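Local coordinates for protein beta-galactoside alpha-2,6-sialyltransferase (Photobacterium sp., PDB 2Z4T) that transfers sialic acid from a CMP-activated donor to the galactose of acceptors such as lactose, forming an alpha-2,6 linkage, at residues 62-67 with 88-92; 389-393 with 502-506. All coordinates share one frame; numbering follows the deposited sequence. Where two conformers were deposited one is given.

Contact 1. Residues 62-67 with 88-92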
ATOM      1  N   GLY A  62     -18.038  34.202  -4.996  1.00 41.20           N
ATOM      2  CA  GLY A  62     -16.602  34.105  -4.788  1.00 41.47           C
ATOM      3  C   GLY A  62     -16.052  35.457  -4.399  1.00 42.04           C
ATOM      4  O   GLY A  62     -16.513  36.486  -4.881  1.00 41.73           O
ATOM      5  N   THR A  63     -15.068  35.473  -3.518  1.00 42.53           N
ATOM      6  CA  THR A  63     -14.611  36.755  -3.032  1.00 43.16           C
ATOM      7  C   THR A  63     -13.597  37.473  -3.955  1.00 43.73           C
ATOM      8  O   THR A  63     -13.795  38.629  -4.272  1.00 43.90           O
ATOM      9  CB  THR A  63     -14.281  36.761  -1.502  1.00 43.03           C
ATOM     10  OG1 THR A  63     -12.964  37.269  -1.277  1.00 44.62           O
ATOM     11  CG2 THR A  63     -14.392  35.415  -0.912  1.00 40.47           C
ATOM     12  N   GLN A  64     -12.541  36.805  -4.395  1.00 44.88           N
ATOM     13  CA  GLN A  64     -11.616  37.434  -5.337  1.00 46.43           C
ATOM     14  C   GLN A  64     -12.233  37.542  -6.731  1.00 46.98           C
ATOM     15  O   GLN A  64     -12.924  36.636  -7.186  1.00 47.40           O
ATOM     16  CB  GLN A  64     -10.274  36.706  -5.379  1.00 45.89           C
ATOM     17  CG  GLN A  64      -9.327  37.138  -4.261  1.00 47.32           C
ATOM     18  CD  GLN A  64      -8.019  36.341  -4.246  1.00 48.43           C
ATOM     19  OE1 GLN A  64      -7.304  36.278  -5.249  1.00 51.93           O
ATOM     20  NE2 GLN A  64      -7.704  35.721  -3.101  1.00 48.89           N
ATOM     21  N   GLN A  65     -11.998  38.669  -7.394  1.00 47.81           N
ATOM     22  CA  GLN A  65     -12.503  38.919  -8.743  1.00 48.37           C
ATOM     23  C   GLN A  65     -11.611  38.250  -9.781  1.00 49.67           C
ATOM     24  O   GLN A  65     -10.430  38.540  -9.863  1.00 49.62           O
ATOM     25  CB  GLN A  65     -12.571  40.423  -8.986  1.00 47.39           C
ATOM     26  CG  GLN A  65     -13.729  41.068  -8.327  1.00 45.20           C
ATOM     27  CD  GLN A  65     -14.998  40.806  -9.097  1.00 45.78           C
ATOM     28  OE1 GLN A  65     -15.139  41.237 -10.242  1.00 45.46           O
ATOM     29  NE2 GLN A  65     -15.931  40.087  -8.485  1.00 44.75           N
ATOM     30  N   LEU A  66     -12.180  37.361 -10.584  1.00 51.94           N
ATOM     31  CA  LEU A  66     -11.374  36.528 -11.492  1.00 54.04           C
ATOM     32  C   LEU A  66     -11.557  36.859 -12.968  1.00 55.86           C
ATOM     33  O   LEU A  66     -10.725  36.461 -13.803  1.00 55.70           O
ATOM     34  CB  LEU A  66     -11.678  35.034 -11.283  1.00 53.46           C
ATOM     35  CG  LEU A  66     -11.608  34.404  -9.900  1.00 52.80           C
ATOM     36  CD1 LEU A  66     -11.683  32.886 -10.055  1.00 52.32           C
ATOM     37  CD2 LEU A  66     -10.351  34.802  -9.144  1.00 51.72           C
ATOM     38  N   LEU A  67     -12.641  37.568 -13.287  1.00 58.36           N
ATOM     39  CA  LEU A  67     -12.978  37.889 -14.677  1.00 61.06           C
ATOM     40  C   LEU A  67     -12.420  39.254 -15.136  1.00 63.32           C
ATOM     41  O   LEU A  67     -12.918  40.317 -14.751  1.00 63.68           O
ATOM     42  CB  LEU A  67     -14.484  37.815 -14.856  1.00 60.49           C
ATOM     43  CG  LEU A  67     -15.013  36.905 -15.946  1.00 60.91           C
ATOM     44  CD1 LEU A  67     -14.257  35.588 -15.988  1.00 61.17           C
ATOM     45  CD2 LEU A  67     -16.479  36.663 -15.671  1.00 60.45           C
ATOM     46  N   GLU A  88     -12.538  27.552  -1.333  1.00 42.46           N
ATOM     47  CA  GLU A  88     -13.619  28.461  -1.634  1.00 42.54           C
ATOM     48  C   GLU A  88     -14.235  28.164  -2.996  1.00 42.66           C
ATOM     49  O   GLU A  88     -13.516  27.925  -3.958  1.00 41.99           O
ATOM     50  CB  GLU A  88     -13.117  29.910  -1.599  1.00 42.10           C
ATOM     51  CG  GLU A  88     -14.259  30.896  -1.697  1.00 42.77           C
ATOM     52  CD  GLU A  88     -13.829  32.354  -1.830  1.00 42.78           C
ATOM     53  OE1 GLU A  88     -14.748  33.199  -1.839  1.00 40.63           O
ATOM     54  OE2 GLU A  88     -12.613  32.650  -1.954  1.00 42.08           O
ATOM     55  N   LYS A  89     -15.566  28.219  -3.057  1.00 43.18           N
ATOM     56  CA  LYS A  89     -16.310  28.079  -4.307  1.00 44.63           C
ATOM     57  C   LYS A  89     -16.444  29.403  -5.043  1.00 43.84           C
ATOM     58  O   LYS A  89     -16.678  30.446  -4.422  1.00 44.00           O
ATOM     59  CB  LYS A  89     -17.696  27.430  -4.063  1.00 45.09           C
ATOM     60  CG  LYS A  89     -17.561  25.940  -3.596  1.00 46.92           C
ATOM     61  CD  LYS A  89     -18.900  25.239  -3.296  1.00 47.08           C
ATOM     62  CE  LYS A  89     -18.684  23.836  -2.666  1.00 48.67           C
ATOM     63  NZ  LYS A  89     -17.984  23.945  -1.355  1.00 50.02           N
ATOM     64  N   TYR A  90     -16.259  29.348  -6.363  1.00 43.18           N
ATOM     65  CA  TYR A  90     -16.439  30.501  -7.254  1.00 42.82           C
ATOM     66  C   TYR A  90     -17.514  30.167  -8.295  1.00 42.74           C
ATOM     67  O   TYR A  90     -17.541  29.047  -8.811  1.00 43.03           O
ATOM     68  CB  TYR A  90     -15.096  30.915  -7.903  1.00 42.43           C
ATOM     69  CG  TYR A  90     -14.239  31.711  -6.952  1.00 42.36           C
ATOM     70  CD1 TYR A  90     -13.528  31.083  -5.937  1.00 41.98           C
ATOM     71  CD2 TYR A  90     -14.194  33.105  -7.024  1.00 42.44           C
ATOM     72  CE1 TYR A  90     -12.782  31.817  -5.022  1.00 43.51           C
ATOM     73  CE2 TYR A  90     -13.453  33.850  -6.119  1.00 41.82           C
ATOM     74  CZ  TYR A  90     -12.750  33.210  -5.125  1.00 42.56           C
ATOM     75  OH  TYR A  90     -12.025  33.949  -4.232  1.00 40.90           O
ATOM     76  N   CYS A  91     -18.397  31.123  -8.585  1.00 42.15           N
ATOM     77  CA  CYS A  91     -19.500  30.915  -9.522  1.00 41.80           C
ATOM     78  C   CYS A  91     -19.440  31.863 -10.713  1.00 41.75           C
ATOM     79  O   CYS A  91     -19.114  33.046 -10.569  1.00 41.47           O
ATOM     80  CB  CYS A  91     -20.833  31.161  -8.842  1.00 42.16           C
ATOM     81  SG  CYS A  91     -21.093  30.350  -7.278  1.00 43.05           S
ATOM     82  N   PHE A  92     -19.801  31.337 -11.883  1.00 41.78           N
ATOM     83  CA  PHE A  92     -19.839  32.096 -13.134  1.00 41.47           C
ATOM     84  C   PHE A  92     -21.091  31.717 -13.912  1.00 41.96           C
ATOM     85  O   PHE A  92     -21.374  30.529 -14.123  1.00 42.62           O
ATOM     86  CB  PHE A  92     -18.568  31.837 -13.956  1.00 41.10           C
ATOM     87  CG  PHE A  92     -17.305  32.184 -13.224  1.00 40.85           C
ATOM     88  CD1 PHE A  92     -16.635  31.227 -12.481  1.00 40.79           C
ATOM     89  CD2 PHE A  92     -16.819  33.488 -13.227  1.00 41.62           C
ATOM     90  CE1 PHE A  92     -15.473  31.543 -11.771  1.00 41.75           C
ATOM     91  CE2 PHE A  92     -15.656  33.822 -12.514  1.00 42.20           C
ATOM     92  CZ  PHE A  92     -14.983  32.849 -11.785  1.00 41.70           C
TER

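Contact 2. Residues 389-393 with 502-506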
ATOM      1  N   SER A 389       3.113 -41.253   1.965  1.00 38.46           N
ATOM      2  CA  SER A 389       4.052 -41.834   2.911  1.00 37.46           C
ATOM      3  C   SER A 389       4.523 -40.831   3.966  1.00 37.25           C
ATOM      4  O   SER A 389       5.413 -41.135   4.760  1.00 37.41           O
ATOM      5  CB  SER A 389       5.240 -42.447   2.172  1.00 37.10           C
ATOM      6  OG  SER A 389       6.027 -41.440   1.563  1.00 35.39           O
ATOM      7  N   SER A 390       3.920 -39.645   3.990  1.00 37.29           N
ATOM      8  CA  SER A 390       4.206 -38.656   5.043  1.00 37.48           C
ATOM      9  C   SER A 390       3.047 -38.419   6.013  1.00 37.43           C
ATOM     10  O   SER A 390       1.876 -38.395   5.600  1.00 37.75           O
ATOM     11  CB  SER A 390       4.623 -37.311   4.442  1.00 37.49           C
ATOM     12  OG  SER A 390       4.619 -36.284   5.437  1.00 38.04           O
ATOM     13  N   PRO A 391       3.368 -38.200   7.303  1.00 37.42           N
ATOM     14  CA  PRO A 391       2.305 -37.803   8.239  1.00 37.39           C
ATOM     15  C   PRO A 391       1.690 -36.427   7.925  1.00 37.78           C
ATOM     16  O   PRO A 391       0.596 -36.142   8.399  1.00 37.74           O
ATOM     17  CB  PRO A 391       3.008 -37.797   9.609  1.00 37.25           C
ATOM     18  CG  PRO A 391       4.471 -37.691   9.312  1.00 36.84           C
ATOM     19  CD  PRO A 391       4.693 -38.304   7.959  1.00 37.44           C
ATOM     20  N   HIS A 392       2.367 -35.595   7.131  1.00 37.78           N
ATOM     21  CA  HIS A 392       1.812 -34.274   6.766  1.00 38.65           C
ATOM     22  C   HIS A 392       0.935 -34.276   5.512  1.00 38.45           C
ATOM     23  O   HIS A 392       0.423 -33.240   5.090  1.00 38.14           O
ATOM     24  CB  HIS A 392       2.920 -33.221   6.693  1.00 38.91           C
ATOM     25  CG  HIS A 392       3.798 -33.234   7.904  1.00 40.50           C
ATOM     26  ND1 HIS A 392       3.344 -32.844   9.146  1.00 41.58           N
ATOM     27  CD2 HIS A 392       5.058 -33.693   8.088  1.00 39.34           C
ATOM     28  CE1 HIS A 392       4.301 -33.029  10.041  1.00 41.54           C
ATOM     29  NE2 HIS A 392       5.351 -33.542   9.422  1.00 41.56           N
ATOM     30  N   TYR A 393       0.752 -35.462   4.949  1.00 38.05           N
ATOM     31  CA  TYR A 393      -0.099 -35.674   3.802  1.00 38.38           C
ATOM     32  C   TYR A 393      -1.402 -34.935   4.004  1.00 39.12           C
ATOM     33  O   TYR A 393      -2.004 -35.033   5.069  1.00 39.36           O
ATOM     34  CB  TYR A 393      -0.393 -37.176   3.656  1.00 36.91           C
ATOM     35  CG  TYR A 393      -1.244 -37.532   2.470  1.00 35.93           C
ATOM     36  CD1 TYR A 393      -0.942 -37.040   1.191  1.00 35.35           C
ATOM     37  CD2 TYR A 393      -2.343 -38.383   2.599  1.00 35.00           C
ATOM     38  CE1 TYR A 393      -1.716 -37.379   0.077  1.00 32.89           C
ATOM     39  CE2 TYR A 393      -3.126 -38.719   1.478  1.00 34.24           C
ATOM     40  CZ  TYR A 393      -2.800 -38.212   0.231  1.00 33.47           C
ATOM     41  OH  TYR A 393      -3.545 -38.551  -0.861  1.00 33.85           O
ATOM     42  N   ASP A 502      13.744 -31.904  11.210  0.50 32.21           N
ATOM     43  CA  ASP A 502      12.275 -31.765  11.443  0.50 32.13           C
ATOM     44  C   ASP A 502      11.299 -32.534  10.547  0.50 32.61           C
ATOM     45  O   ASP A 502      10.487 -33.309  11.060  0.50 32.93           O
ATOM     46  CB  ASP A 502      11.769 -30.374  11.838  0.50 32.26           C
ATOM     47  CG  ASP A 502      10.484 -30.427  12.719  0.50 31.39           C
ATOM     48  OD1 ASP A 502      10.280 -29.536  13.566  0.50 26.95           O
ATOM     49  OD2 ASP A 502       9.669 -31.360  12.574  0.50 32.27           O
ATOM     50  N   LEU A 503      11.360 -32.357   9.231  1.00 33.00           N
ATOM     51  CA  LEU A 503      10.385 -33.052   8.406  1.00 32.40           C
ATOM     52  C   LEU A 503      11.043 -34.273   7.776  1.00 32.38           C
ATOM     53  O   LEU A 503      12.260 -34.274   7.573  1.00 32.60           O
ATOM     54  CB  LEU A 503       9.847 -32.149   7.303  1.00 32.08           C
ATOM     55  CG  LEU A 503       9.014 -30.934   7.685  1.00 31.62           C
ATOM     56  CD1 LEU A 503       8.774 -30.107   6.425  1.00 29.37           C
ATOM     57  CD2 LEU A 503       7.697 -31.316   8.380  1.00 30.04           C
ATOM     58  N   PRO A 504      10.242 -35.307   7.448  1.00 31.91           N
ATOM     59  CA  PRO A 504      10.777 -36.478   6.769  1.00 31.82           C
ATOM     60  C   PRO A 504      11.319 -36.085   5.420  1.00 32.05           C
ATOM     61  O   PRO A 504      10.808 -35.154   4.809  1.00 32.18           O
ATOM     62  CB  PRO A 504       9.553 -37.376   6.560  1.00 32.11           C
ATOM     63  CG  PRO A 504       8.426 -36.759   7.303  1.00 31.76           C
ATOM     64  CD  PRO A 504       8.791 -35.393   7.706  1.00 31.74           C
ATOM     65  N   ASN A 505      12.344 -36.785   4.963  1.00 32.53           N
ATOM     66  CA  ASN A 505      12.900 -36.548   3.650  1.00 33.58           C
ATOM     67  C   ASN A 505      12.157 -37.346   2.545  1.00 34.66           C
ATOM     68  O   ASN A 505      12.274 -38.585   2.443  1.00 34.98           O
ATOM     69  CB  ASN A 505      14.399 -36.855   3.654  1.00 33.16           C
ATOM     70  CG  ASN A 505      15.087 -36.441   2.361  1.00 35.05           C
ATOM     71  OD1 ASN A 505      14.446 -35.938   1.429  1.00 38.04           O
ATOM     72  ND2 ASN A 505      16.395 -36.661   2.293  1.00 34.62           N
ATOM     73  N   CYS A 506      11.418 -36.624   1.709  1.00 35.04           N
ATOM     74  CA  CYS A 506      10.620 -37.245   0.684  1.00 35.97           C
ATOM     75  C   CYS A 506      11.302 -37.271  -0.677  1.00 36.74           C
ATOM     76  O   CYS A 506      10.659 -37.586  -1.673  1.00 36.99           O
ATOM     77  CB  CYS A 506       9.284 -36.541   0.579  1.00 35.18           C
ATOM     78  SG  CYS A 506       8.371 -36.529   2.121  1.00 38.18           S
TER
HETATM   79  O   HOH W   1       7.451 -34.476  10.942  1.00 43.27           O

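Contact 1. Residues 62-67 with 88-92
The ring of Y90 lies under the start of the loop 62-67, with the CA of G62 over one face. That CA stands 3.7 Å from the ring centroid of Y90, 27° off the normal and shifted toward the rim, a CH-pi contact. G62, with no side chain, lets its backbone lie close on the ring.

At the edge of the same ring the backbone N of Q64 sits in the plane and donates to Y90 OH at 2.9 Å, with an N-H...O angle of 157°. E88, at the start of the strand, reaches the loop with its CG anti to the backbone N (chi1 -171°) and an extended chain. Its carboxylate comes up to the backbone of T63, and OE2 takes a weak bond from Y90 OH; OE1 also lies by T63 N, but its place is less certain.

The L66 side chain runs roughly perpendicular to those of Y90 and F92. Its CD1 is 3.7 Å from F92 CZ, at that ring's edge and in its plane, and 3.9 Å from Y90 CD2. L67 runs past F92 in the opposite direction, and L67 CD2 lies 4.0 Å from F92 CD2.

The disulfide C61-C91 links strand 52-61, just before the loop, to strand 88-98. The loop heads for strand 77-80, L66 and L67 packing between F92 and V79, in the immunoglobulin-like beta-sandwich.

Contact 2. Residues 389-393 with 502-506
L503 CD2 comes to 3.4 Å from H392 NE2, a van der Waals contact. P504 meets the same ring at its edge, CD to H392 CD2 at 4.1 Å. A second proline joins in: the P391 and P504 rings lie side by side, running opposite ways, with P391 CD 4.1 Å from P504 CG.

No direct hydrogen bond spans the two segments, but a water does the bridging. It lies at the edge of the H392 ring, in its plane, 2.8 Å from NE2, and donates a longer bond of 3.3 Å to D502 O.

The remaining polar bonds shape the loop itself. S390 OG accepts from H392 N at 2.9 Å in an ST turn, inside a type I beta turn from S390 to Y393, and the same hydroxyl is also hydrogen-bonded to OD1 of N384. With chi1 of -49°, H392 has its CG anti to the carbonyl carbon, which brings the ring beside L503 and P504.

Helix 371-386 lies alongside: L503 packs on V381, C506 on N383 and N384, and P504 O accepts from N380 and N384. The contact thus brings the loop leading from that helix to strand 399-403 against the tail following strand 498-499.

The two contacts belong to separate parts of the chain and lie on opposite sides of its centre, their own centres about 75 Å apart. Contact 1 is partly buried, in the beta-rich N-terminal domain; contact 2 is smaller but mostly buried, on the periphery of the GT-B part. They share no helix or strand. Contact 1 sets a loop against a strand and mixes aromatic faces and edges with direct hydrogen bonds, whereas contact 2 joins two loops through prolines, a leucine and a bridging water. Each includes one cysteine of a disulfide, with its partner outside the contact, and both lie away from the bound CMP, the sugar and the magnesium ions.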